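Local coordinates for protein catalase (PDB 1M7S) that decomposes hydrogen peroxide into water and oxygen with the help of a bound heme, protecting cells from the toxic effects of the peroxide, at residues E81-F86 and T110-A115; T101-H106 and E179-G184; N125-F130 and A168-T173; K252-V257 and I287-L292. One frame throughout, in Å; residues are numbered along the deposited sequence.

Contacts 1 and 4 are two strand pairings of the same antiparallel beta-barrel, their centres 12 Å apart. They meet through side chains: V85 CG2 of contact 1 lies 3.8 Å from M290 SD of contact 4. Contacts 2 and 3 belong to the loops and helix beyond the barrel strands, with centres 13 Å apart; H106 O and N125 N, 2.8 Å apart, probably join them by a hydrogen bond. F129 of contact 3 lines the heme pocket, its side chain about 4 Å from the heme, while the side chains of F86 in contact 1, H106 in contact 2 and L292 in contact 4 stay about 7, 8 and 12 Å from it.

Contact 1: residues E81-F86 and T110-A115; sequences EKTPVF and TKFYTA
P84 and Y113 meet where two neighbouring antiparallel strands of the catalase beta-barrel, 82-86 and 110-114, pair, their axes approaching to 4.7 Å. The bond from Y113 N to P84 O is nearly straight at the hydrogen (174°), and F86 and K111 form a hydrogen-bonded pair with a bond in each direction. Between these points V85 faces F112 as a non-hydrogen-bonded pair. Packing is tight here: V85 CG1 touches both T110 CG2 and F112 CD2, lying alongside the phenyl group, and T110 CG2 also covers one face of the F112 ring near its rim. The tyrosine lies on the other side of the sheet. Its ring turns an edge to the P84 carbonyl, Y113 CD2 being 3.4 Å from P84 O, and carries Y113 OH to 3.6 Å from F86 CB; the hydroxyl itself is hydrogen-bonded to V349 O. Toward E81 and A115 the direct pairing gives out, A115 is exposed and a water bridges the strands. No direct backbone bond joins T83 to T114; E81, whose OE1 makes a salt bridge with K78, instead turns OE2 to the water. That water donates to E81 OE2 and to T83 OG1, each at 2.9 Å, and accepts from A115 N at 3.0 Å.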
# COMPACT_ATOMS: atom_id res chain seq x y z
N GLU A 81 -0.62 -41.88 1.32
CA GLU A 81 -0.15 -40.62 1.88
C GLU A 81 -1.38 -39.74 2.16
O GLU A 81 -2.17 -39.56 1.24
CB GLU A 81 0.79 -39.87 0.93
CG GLU A 81 1.21 -38.50 1.46
CD GLU A 81 2.40 -38.55 2.38
OE1 GLU A 81 2.97 -39.66 2.53
OE2 GLU A 81 2.83 -37.51 2.94
N LYS A 82 -1.43 -39.17 3.35
CA LYS A 82 -2.57 -38.29 3.70
C LYS A 82 -2.05 -36.88 3.79
O LYS A 82 -1.07 -36.61 4.50
CB LYS A 82 -3.19 -38.75 5.01
CG LYS A 82 -4.61 -38.33 5.30
CD LYS A 82 -5.17 -39.09 6.49
CE LYS A 82 -5.05 -40.60 6.38
NZ LYS A 82 -5.81 -41.18 5.22
N THR A 83 -2.72 -35.97 3.05
CA THR A 83 -2.27 -34.59 3.00
C THR A 83 -3.42 -33.64 3.35
O THR A 83 -4.47 -33.79 2.75
CB THR A 83 -1.85 -34.31 1.52
OG1 THR A 83 -0.65 -35.07 1.23
CG2 THR A 83 -1.53 -32.85 1.32
N PRO A 84 -3.23 -32.78 4.30
CA PRO A 84 -4.27 -31.78 4.65
C PRO A 84 -4.46 -30.86 3.44
O PRO A 84 -3.49 -30.55 2.78
CB PRO A 84 -3.73 -30.97 5.80
CG PRO A 84 -2.39 -31.58 6.13
CD PRO A 84 -1.98 -32.53 5.02
N VAL A 85 -5.67 -30.36 3.25
CA VAL A 85 -5.94 -29.39 2.21
C VAL A 85 -6.73 -28.19 2.74
O VAL A 85 -7.45 -28.30 3.74
CB VAL A 85 -6.80 -30.02 1.08
CG1 VAL A 85 -6.12 -31.23 0.39
CG2 VAL A 85 -8.18 -30.52 1.49
N PHE A 86 -6.77 -27.14 1.92
CA PHE A 86 -7.65 -26.00 2.15
C PHE A 86 -8.32 -25.88 0.76
O PHE A 86 -7.54 -25.86 -0.22
CB PHE A 86 -6.90 -24.75 2.57
CG PHE A 86 -7.85 -23.61 2.87
CD1 PHE A 86 -8.15 -23.29 4.17
CD2 PHE A 86 -8.46 -22.93 1.80
CE1 PHE A 86 -9.05 -22.26 4.48
CE2 PHE A 86 -9.36 -21.89 2.13
CZ PHE A 86 -9.68 -21.58 3.42
N THR A 110 -7.61 -26.06 -4.77
CA THR A 110 -7.20 -26.93 -3.64
C THR A 110 -5.74 -26.66 -3.32
O THR A 110 -4.89 -26.73 -4.22
CB THR A 110 -7.36 -28.40 -4.05
OG1 THR A 110 -8.71 -28.67 -4.41
CG2 THR A 110 -6.99 -29.35 -2.87
N LYS A 111 -5.44 -26.23 -2.09
CA LYS A 111 -4.09 -26.06 -1.61
C LYS A 111 -3.72 -27.38 -0.86
O LYS A 111 -4.38 -27.67 0.14
CB LYS A 111 -4.01 -24.90 -0.62
CG LYS A 111 -2.65 -24.68 -0.00
CD LYS A 111 -2.50 -23.37 0.79
CE LYS A 111 -2.62 -22.15 -0.13
NZ LYS A 111 -1.57 -22.13 -1.20
N PHE A 112 -2.74 -28.09 -1.41
CA PHE A 112 -2.37 -29.35 -0.71
C PHE A 112 -1.14 -29.07 0.13
O PHE A 112 -0.15 -28.57 -0.40
CB PHE A 112 -1.97 -30.40 -1.73
CG PHE A 112 -3.02 -30.99 -2.61
CD1 PHE A 112 -3.40 -30.36 -3.79
CD2 PHE A 112 -3.62 -32.20 -2.30
CE1 PHE A 112 -4.33 -30.95 -4.64
CE2 PHE A 112 -4.55 -32.77 -3.15
CZ PHE A 112 -4.92 -32.16 -4.34
N TYR A 113 -1.17 -29.26 1.44
CA TYR A 113 -0.03 -28.92 2.27
C TYR A 113 0.86 -30.20 2.35
O TYR A 113 0.77 -30.88 3.37
CB TYR A 113 -0.47 -28.50 3.65
CG TYR A 113 -1.34 -27.23 3.73
CD1 TYR A 113 -0.77 -26.00 3.86
CD2 TYR A 113 -2.71 -27.36 3.71
CE1 TYR A 113 -1.56 -24.84 3.97
CE2 TYR A 113 -3.54 -26.22 3.84
CZ TYR A 113 -2.93 -24.99 3.96
OH TYR A 113 -3.74 -23.87 4.09
N THR A 114 1.52 -30.47 1.24
CA THR A 114 2.27 -31.74 1.13
C THR A 114 3.56 -31.72 1.91
O THR A 114 4.12 -30.73 2.34
CB THR A 114 2.62 -32.19 -0.30
OG1 THR A 114 3.87 -31.63 -0.71
CG2 THR A 114 1.52 -31.80 -1.29
N ALA A 115 4.08 -32.96 2.02
CA ALA A 115 5.36 -33.15 2.72
C ALA A 115 6.54 -32.66 1.93
O ALA A 115 7.66 -32.70 2.47
CB ALA A 115 5.45 -34.69 2.94
O HOH W 1 2.22 -35.15 1.35

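Contact 2: residues T101-H106 and E179-G184; sequences TLRDPH and EGTPAG
The loop leading into barrel strand 107-114 meets the loop after helix 169-176 at R103, D104 and G180. D104 N donates to G180 O over 3.2 Å, the donor nitrogen lying 19° out of the carbonyl plane. D104 O and G180 O are both acceptors, 3.1 Å apart; D104 O takes its hydrogen from a water that also donates to E179 O, each at 2.6 Å, and hydrogen-bonds H106 ND1 in the plane of the imidazole. This water-bridged junction lies near the heme site, the H106 side chain about 8 Å from the heme and about 6 Å from that of N124, a predicted active-site residue. The imidazole and P182 approach from opposite directions, H106 CE1 being 3.4 Å from P182 CD, while G180 O sits at the ring edge. R103 extends from its backbone until a bend at chi3 (-55°) brings the guanidinium over that loop, where T181 CG2 lies 4.2 Å above one face, toward its rim. R103 NH1 bonds L175 O of the helix. A second water accepts from R103 NH2 and donates to T181 OG1 at 2.7 Å, the same hydroxyl being bonded to L221 O.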
# COMPACT_ATOMS: atom_id res chain seq x y z
N THR A 101 -26.28 -17.35 -7.18
CA THR A 101 -27.08 -17.80 -8.30
C THR A 101 -26.70 -17.20 -9.65
O THR A 101 -27.20 -17.62 -10.71
CB THR A 101 -28.57 -17.40 -8.11
OG1 THR A 101 -28.65 -16.11 -7.44
CG2 THR A 101 -29.29 -18.42 -7.26
N LEU A 102 -25.77 -16.25 -9.71
CA LEU A 102 -25.41 -15.65 -10.99
C LEU A 102 -24.72 -16.68 -11.89
O LEU A 102 -23.92 -17.49 -11.40
CB LEU A 102 -24.52 -14.43 -10.81
CG LEU A 102 -25.16 -13.25 -10.05
CD1 LEU A 102 -24.21 -12.05 -10.22
CD2 LEU A 102 -26.54 -12.93 -10.55
N ARG A 103 -25.10 -16.67 -13.15
CA ARG A 103 -24.57 -17.61 -14.14
C ARG A 103 -23.07 -17.42 -14.32
O ARG A 103 -22.64 -16.32 -14.64
CB ARG A 103 -25.28 -17.40 -15.50
CG ARG A 103 -24.66 -18.35 -16.58
CD ARG A 103 -25.45 -18.10 -17.89
NE ARG A 103 -26.88 -18.31 -17.60
CZ ARG A 103 -27.39 -19.54 -17.46
NH1 ARG A 103 -26.73 -20.70 -17.57
NH2 ARG A 103 -28.67 -19.59 -17.15
N ASP A 104 -22.26 -18.48 -14.17
CA ASP A 104 -20.81 -18.32 -14.33
C ASP A 104 -20.19 -19.72 -14.19
O ASP A 104 -20.84 -20.62 -13.64
CB ASP A 104 -20.29 -17.57 -13.08
CG ASP A 104 -19.71 -16.19 -13.24
OD1 ASP A 104 -19.35 -15.54 -12.19
OD2 ASP A 104 -19.59 -15.69 -14.39
N PRO A 105 -18.93 -19.86 -14.56
CA PRO A 105 -18.14 -21.04 -14.22
C PRO A 105 -17.92 -20.89 -12.71
O PRO A 105 -18.13 -19.79 -12.13
CB PRO A 105 -16.75 -20.89 -14.88
CG PRO A 105 -16.96 -19.67 -15.76
CD PRO A 105 -18.08 -18.82 -15.13
N HIS A 106 -17.53 -21.94 -12.02
CA HIS A 106 -17.23 -21.87 -10.59
C HIS A 106 -15.83 -22.42 -10.34
O HIS A 106 -15.50 -23.50 -10.86
CB HIS A 106 -18.28 -22.59 -9.72
CG HIS A 106 -19.54 -21.76 -9.75
ND1 HIS A 106 -20.50 -21.93 -10.72
CD2 HIS A 106 -19.90 -20.71 -8.95
CE1 HIS A 106 -21.46 -21.03 -10.51
NE2 HIS A 106 -21.11 -20.31 -9.45
N GLU A 179 -25.24 -26.06 -16.35
CA GLU A 179 -23.99 -26.22 -15.60
C GLU A 179 -23.49 -24.87 -15.11
O GLU A 179 -22.69 -24.71 -14.19
CB GLU A 179 -22.90 -26.83 -16.49
CG GLU A 179 -23.27 -28.20 -17.04
CD GLU A 179 -23.27 -29.29 -16.00
OE1 GLU A 179 -22.90 -29.09 -14.82
OE2 GLU A 179 -23.68 -30.43 -16.33
N GLY A 180 -23.94 -23.81 -15.77
CA GLY A 180 -23.65 -22.43 -15.37
C GLY A 180 -24.31 -22.03 -14.06
O GLY A 180 -23.88 -21.07 -13.39
N THR A 181 -25.30 -22.78 -13.55
CA THR A 181 -25.92 -22.47 -12.26
C THR A 181 -26.11 -23.72 -11.39
O THR A 181 -27.19 -24.32 -11.31
CB THR A 181 -27.30 -21.82 -12.47
OG1 THR A 181 -28.06 -22.66 -13.38
CG2 THR A 181 -27.26 -20.45 -13.12
N PRO A 182 -25.08 -24.12 -10.69
CA PRO A 182 -25.06 -25.28 -9.79
C PRO A 182 -25.98 -25.14 -8.59
O PRO A 182 -26.16 -24.03 -8.04
CB PRO A 182 -23.60 -25.44 -9.27
CG PRO A 182 -22.84 -24.61 -10.30
CD PRO A 182 -23.75 -23.47 -10.70
N ALA A 183 -26.47 -26.27 -8.08
CA ALA A 183 -27.30 -26.23 -6.85
C ALA A 183 -26.41 -26.18 -5.61
O ALA A 183 -26.88 -25.72 -4.53
CB ALA A 183 -28.21 -27.44 -6.79
N GLY A 184 -25.16 -26.60 -5.74
CA GLY A 184 -24.25 -26.53 -4.59
C GLY A 184 -22.83 -26.85 -5.07
O GLY A 184 -22.67 -27.67 -5.99
O HOH W 2 -29.42 -22.36 -15.72
O HOH W 3 -20.95 -23.20 -13.08

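Contact 3: residues N125-F130 and A168-T173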
# COMPACT_ATOMS: atom_id res chain seq x y z
N ASN A 125 -15.14 -25.95 -12.25
CA ASN A 125 -16.04 -27.07 -12.57
C ASN A 125 -16.01 -27.27 -14.07
O ASN A 125 -16.02 -28.44 -14.52
CB ASN A 125 -17.44 -26.83 -11.99
CG ASN A 125 -18.18 -25.68 -12.68
OD1 ASN A 125 -17.55 -24.68 -13.05
ND2 ASN A 125 -19.50 -25.78 -12.87
N PHE A 126 -15.89 -26.24 -14.93
CA PHE A 126 -15.89 -26.52 -16.37
C PHE A 126 -14.54 -27.08 -16.78
O PHE A 126 -13.50 -26.58 -16.35
CB PHE A 126 -16.12 -25.24 -17.20
CG PHE A 126 -17.44 -24.54 -17.05
CD1 PHE A 126 -18.53 -25.12 -16.43
CD2 PHE A 126 -17.56 -23.26 -17.62
CE1 PHE A 126 -19.72 -24.42 -16.28
CE2 PHE A 126 -18.78 -22.60 -17.52
CZ PHE A 126 -19.85 -23.17 -16.86
N PRO A 127 -14.51 -28.09 -17.63
CA PRO A 127 -13.21 -28.72 -17.97
C PRO A 127 -12.41 -28.01 -19.03
O PRO A 127 -11.29 -28.35 -19.44
CB PRO A 127 -13.63 -30.12 -18.48
CG PRO A 127 -14.95 -29.78 -19.12
CD PRO A 127 -15.66 -28.83 -18.15
N THR A 128 -13.00 -26.95 -19.63
CA THR A 128 -12.37 -26.20 -20.71
C THR A 128 -12.53 -24.70 -20.36
O THR A 128 -13.39 -24.37 -19.55
CB THR A 128 -13.00 -26.46 -22.09
OG1 THR A 128 -14.43 -26.38 -22.10
CG2 THR A 128 -12.58 -27.88 -22.50
N PHE A 129 -11.79 -23.87 -21.07
CA PHE A 129 -11.88 -22.42 -20.83
C PHE A 129 -12.25 -21.71 -22.13
O PHE A 129 -12.36 -22.35 -23.19
CB PHE A 129 -10.52 -21.93 -20.32
CG PHE A 129 -10.70 -20.67 -19.52
CD1 PHE A 129 -10.09 -19.48 -19.93
CD2 PHE A 129 -11.47 -20.68 -18.37
CE1 PHE A 129 -10.27 -18.35 -19.17
CE2 PHE A 129 -11.66 -19.53 -17.62
CZ PHE A 129 -11.05 -18.35 -18.04
N PHE A 130 -12.59 -20.43 -22.06
CA PHE A 130 -13.04 -19.71 -23.24
C PHE A 130 -11.90 -19.33 -24.15
O PHE A 130 -12.18 -19.07 -25.34
CB PHE A 130 -13.78 -18.44 -22.80
CG PHE A 130 -14.83 -18.70 -21.74
CD1 PHE A 130 -14.55 -18.55 -20.39
CD2 PHE A 130 -16.13 -18.97 -22.13
CE1 PHE A 130 -15.53 -18.77 -19.44
CE2 PHE A 130 -17.13 -19.16 -21.20
CZ PHE A 130 -16.83 -19.08 -19.85
N ALA A 168 -13.92 -19.88 -28.19
CA ALA A 168 -14.81 -19.84 -27.01
C ALA A 168 -16.15 -20.57 -27.12
O ALA A 168 -16.84 -20.79 -26.12
CB ALA A 168 -15.15 -18.39 -26.74
N THR A 169 -16.44 -21.15 -28.29
CA THR A 169 -17.72 -21.78 -28.54
C THR A 169 -18.02 -22.92 -27.58
O THR A 169 -19.13 -23.00 -27.01
CB THR A 169 -17.84 -22.26 -30.01
OG1 THR A 169 -17.49 -21.14 -30.82
CG2 THR A 169 -19.21 -22.76 -30.46
N ARG A 170 -17.05 -23.81 -27.35
CA ARG A 170 -17.38 -24.95 -26.44
C ARG A 170 -17.66 -24.45 -25.04
O ARG A 170 -18.65 -24.87 -24.41
CB ARG A 170 -16.15 -25.90 -26.48
CG ARG A 170 -16.42 -27.19 -25.67
CD ARG A 170 -15.08 -27.91 -25.36
NE ARG A 170 -15.48 -29.23 -24.87
CZ ARG A 170 -16.01 -29.64 -23.71
NH1 ARG A 170 -16.14 -28.87 -22.64
NH2 ARG A 170 -16.36 -30.93 -23.66
N THR A 171 -16.82 -23.60 -24.47
CA THR A 171 -17.07 -23.16 -23.09
C THR A 171 -18.25 -22.22 -22.94
O THR A 171 -18.93 -22.24 -21.90
CB THR A 171 -15.79 -22.65 -22.41
OG1 THR A 171 -14.81 -23.72 -22.66
CG2 THR A 171 -15.95 -22.46 -20.92
N LEU A 172 -18.61 -21.39 -23.92
CA LEU A 172 -19.84 -20.63 -23.85
C LEU A 172 -21.05 -21.56 -23.87
O LEU A 172 -22.07 -21.28 -23.25
CB LEU A 172 -19.96 -19.68 -25.08
CG LEU A 172 -18.96 -18.52 -24.96
CD1 LEU A 172 -18.91 -17.84 -26.32
CD2 LEU A 172 -19.43 -17.61 -23.83
N THR A 173 -20.94 -22.71 -24.50
CA THR A 173 -22.04 -23.72 -24.49
C THR A 173 -22.19 -24.24 -23.08
O THR A 173 -23.32 -24.28 -22.56
CB THR A 173 -21.66 -24.87 -25.46
OG1 THR A 173 -21.65 -24.28 -26.76
CG2 THR A 173 -22.63 -26.05 -25.48
O HOH W 4 -14.03 -22.93 -25.28
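The chain at F130 passes close to the start of helix 169-176, the CA atoms of F130 and A168 lying 4.2 Å apart, while the irregular residues before F130 lie along the first turn of the helix without a direct backbone hydrogen bond to it. A water makes the join instead, donating to F129 O at 2.7 Å and accepting from T171 N at 3.0 Å in that first turn. T171 is the residue the loop wraps around, and its two branches do different work. With chi1 at -50° its methyl lies opposite the backbone N and reaches over the face of the F130 ring, a CH-pi contact with CG2 3.6 Å from the centroid and 15° off the normal; the same methyl touches F126 CD2. L172 CD2 adds to the packing at F130 CE2. The hydroxyl goes to T128, with OG1 to OG1 at 2.7 Å. R170, extended as far as NE, crosses T128 and offers NH1 to T128 OG1 at 3.1 Å, the oxygen lying 21° out of the guanidinium plane. T128 OG1 is thus gripped by two partners in a buried setting, an acceptor for the arginine and tied to T171. One residue further on, F129 turns away from the helix and touches the heme, so these bonds probably help to hold the loop beside the residue that lines the heme pocket.

Contact 4: residues K252-V257 and I287-L292; sequences KWDLYV and IGQMVL
A classic beta bulge marks the pairing of barrel strands 252-257 and 287-292: I287 and G288 both stand opposite L255. L255 N gives its hydrogen to G288 O from well above the carbonyl plane (41°), and I287 N returns a bond to L255 O at 2.7 Å. Beyond the bulge the antiparallel pattern is regular, with W253 and M290 exchanging two backbone bonds. Side chains part to the two faces of the sheet. On the one with W253 and L255, packing is apolar: W253 CZ3 rests on L292 CD1 at 3.6 Å, the two side chains nearly perpendicular, and I287 CD1 fits between L255 CD2 and V257 CG1, 3.6 Å from each. The indole NE1 is bonded to M188 O. On the partly exposed face, Q289 reaches out fully extended and gives NE2 to D254 OD1 over 2.9 Å, on the syn side of the carboxylate, with amide and carboxylate planes only 15° apart. K252 bends over the same amide but meets it with its CE methylene, 3.1 Å from Q289 OE1; K252 NZ comes no nearer than 4.1 Å, to Q289 NE2. The near-coplanar bond to D254 probably fixes the rotation of the glutamine amide and steadies the carboxylate.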
# COMPACT_ATOMS: atom_id res chain seq x y z
N LYS A 252 -17.36 -35.42 -0.67
CA LYS A 252 -16.16 -36.05 -1.18
C LYS A 252 -16.04 -36.06 -2.70
O LYS A 252 -17.00 -36.11 -3.46
CB LYS A 252 -16.16 -37.55 -0.78
CG LYS A 252 -15.89 -37.66 0.74
CD LYS A 252 -16.33 -39.04 1.27
CE LYS A 252 -16.15 -40.19 0.35
NZ LYS A 252 -17.32 -40.65 -0.43
N TRP A 253 -14.75 -36.11 -3.13
CA TRP A 253 -14.47 -36.19 -4.55
C TRP A 253 -13.30 -37.18 -4.79
O TRP A 253 -12.33 -37.20 -4.07
CB TRP A 253 -14.02 -34.85 -5.11
CG TRP A 253 -15.07 -33.78 -5.26
CD1 TRP A 253 -15.71 -33.40 -6.40
CD2 TRP A 253 -15.55 -32.96 -4.20
NE1 TRP A 253 -16.60 -32.37 -6.10
CE2 TRP A 253 -16.48 -32.07 -4.75
CE3 TRP A 253 -15.24 -32.85 -2.83
CZ2 TRP A 253 -17.14 -31.12 -3.98
CZ3 TRP A 253 -15.91 -31.92 -2.06
CH2 TRP A 253 -16.86 -31.03 -2.64
N ASP A 254 -13.47 -38.05 -5.77
CA ASP A 254 -12.42 -38.96 -6.21
C ASP A 254 -11.58 -38.21 -7.25
O ASP A 254 -12.16 -37.54 -8.12
CB ASP A 254 -12.99 -40.24 -6.83
CG ASP A 254 -13.30 -41.29 -5.74
OD1 ASP A 254 -12.84 -41.14 -4.60
OD2 ASP A 254 -14.03 -42.25 -6.07
N LEU A 255 -10.26 -38.30 -7.11
CA LEU A 255 -9.36 -37.68 -8.09
C LEU A 255 -8.95 -38.68 -9.15
O LEU A 255 -8.42 -39.77 -8.84
CB LEU A 255 -8.11 -37.14 -7.38
CG LEU A 255 -7.06 -36.42 -8.25
CD1 LEU A 255 -7.72 -35.20 -8.93
CD2 LEU A 255 -5.86 -36.04 -7.42
N TYR A 256 -9.19 -38.31 -10.41
CA TYR A 256 -8.76 -39.08 -11.56
C TYR A 256 -7.74 -38.35 -12.44
O TYR A 256 -7.78 -37.11 -12.58
CB TYR A 256 -9.98 -39.41 -12.42
CG TYR A 256 -10.94 -40.41 -11.85
CD1 TYR A 256 -11.91 -39.97 -10.94
CD2 TYR A 256 -10.92 -41.76 -12.21
CE1 TYR A 256 -12.81 -40.87 -10.40
CE2 TYR A 256 -11.82 -42.67 -11.66
CZ TYR A 256 -12.75 -42.21 -10.75
OH TYR A 256 -13.66 -43.05 -10.17
N VAL A 257 -6.89 -39.16 -13.11
CA VAL A 257 -5.95 -38.60 -14.09
C VAL A 257 -6.13 -39.21 -15.48
O VAL A 257 -6.55 -40.37 -15.60
CB VAL A 257 -4.47 -38.65 -13.74
CG1 VAL A 257 -4.18 -37.76 -12.51
CG2 VAL A 257 -3.93 -40.07 -13.51
N ILE A 287 -6.72 -41.89 -8.56
CA ILE A 287 -5.48 -41.83 -7.81
C ILE A 287 -5.63 -41.39 -6.36
O ILE A 287 -4.60 -41.34 -5.65
CB ILE A 287 -4.44 -40.90 -8.48
CG1 ILE A 287 -4.92 -39.43 -8.60
CG2 ILE A 287 -4.05 -41.43 -9.85
CD1 ILE A 287 -3.72 -38.54 -8.99
N GLY A 288 -6.85 -41.13 -5.92
CA GLY A 288 -7.01 -40.70 -4.51
C GLY A 288 -8.45 -40.19 -4.28
O GLY A 288 -9.26 -40.15 -5.19
N GLN A 289 -8.61 -39.67 -3.07
CA GLN A 289 -9.94 -39.21 -2.63
C GLN A 289 -9.76 -38.07 -1.64
O GLN A 289 -8.90 -38.09 -0.76
CB GLN A 289 -10.84 -40.31 -2.08
CG GLN A 289 -12.21 -39.80 -1.59
CD GLN A 289 -13.08 -40.97 -1.11
OE1 GLN A 289 -13.18 -41.11 0.12
NE2 GLN A 289 -13.73 -41.75 -1.95
N MET A 290 -10.61 -37.03 -1.85
CA MET A 290 -10.54 -35.88 -0.93
C MET A 290 -11.88 -35.76 -0.19
O MET A 290 -12.94 -35.99 -0.76
CB MET A 290 -10.25 -34.60 -1.74
CG MET A 290 -10.28 -33.34 -0.87
SD MET A 290 -9.65 -31.87 -1.77
CE MET A 290 -10.80 -31.79 -3.10
N VAL A 291 -11.84 -35.46 1.09
CA VAL A 291 -13.05 -35.24 1.87
C VAL A 291 -12.92 -33.85 2.49
O VAL A 291 -11.88 -33.52 3.03
CB VAL A 291 -13.27 -36.26 3.02
CG1 VAL A 291 -12.07 -36.26 3.95
CG2 VAL A 291 -14.56 -35.96 3.71
N LEU A 292 -13.96 -33.03 2.45
CA LEU A 292 -13.90 -31.70 3.04
C LEU A 292 -14.75 -31.77 4.32
O LEU A 292 -15.94 -32.06 4.24
CB LEU A 292 -14.39 -30.64 2.03
CG LEU A 292 -13.58 -30.57 0.72
CD1 LEU A 292 -14.03 -29.43 -0.21
CD2 LEU A 292 -12.07 -30.46 1.02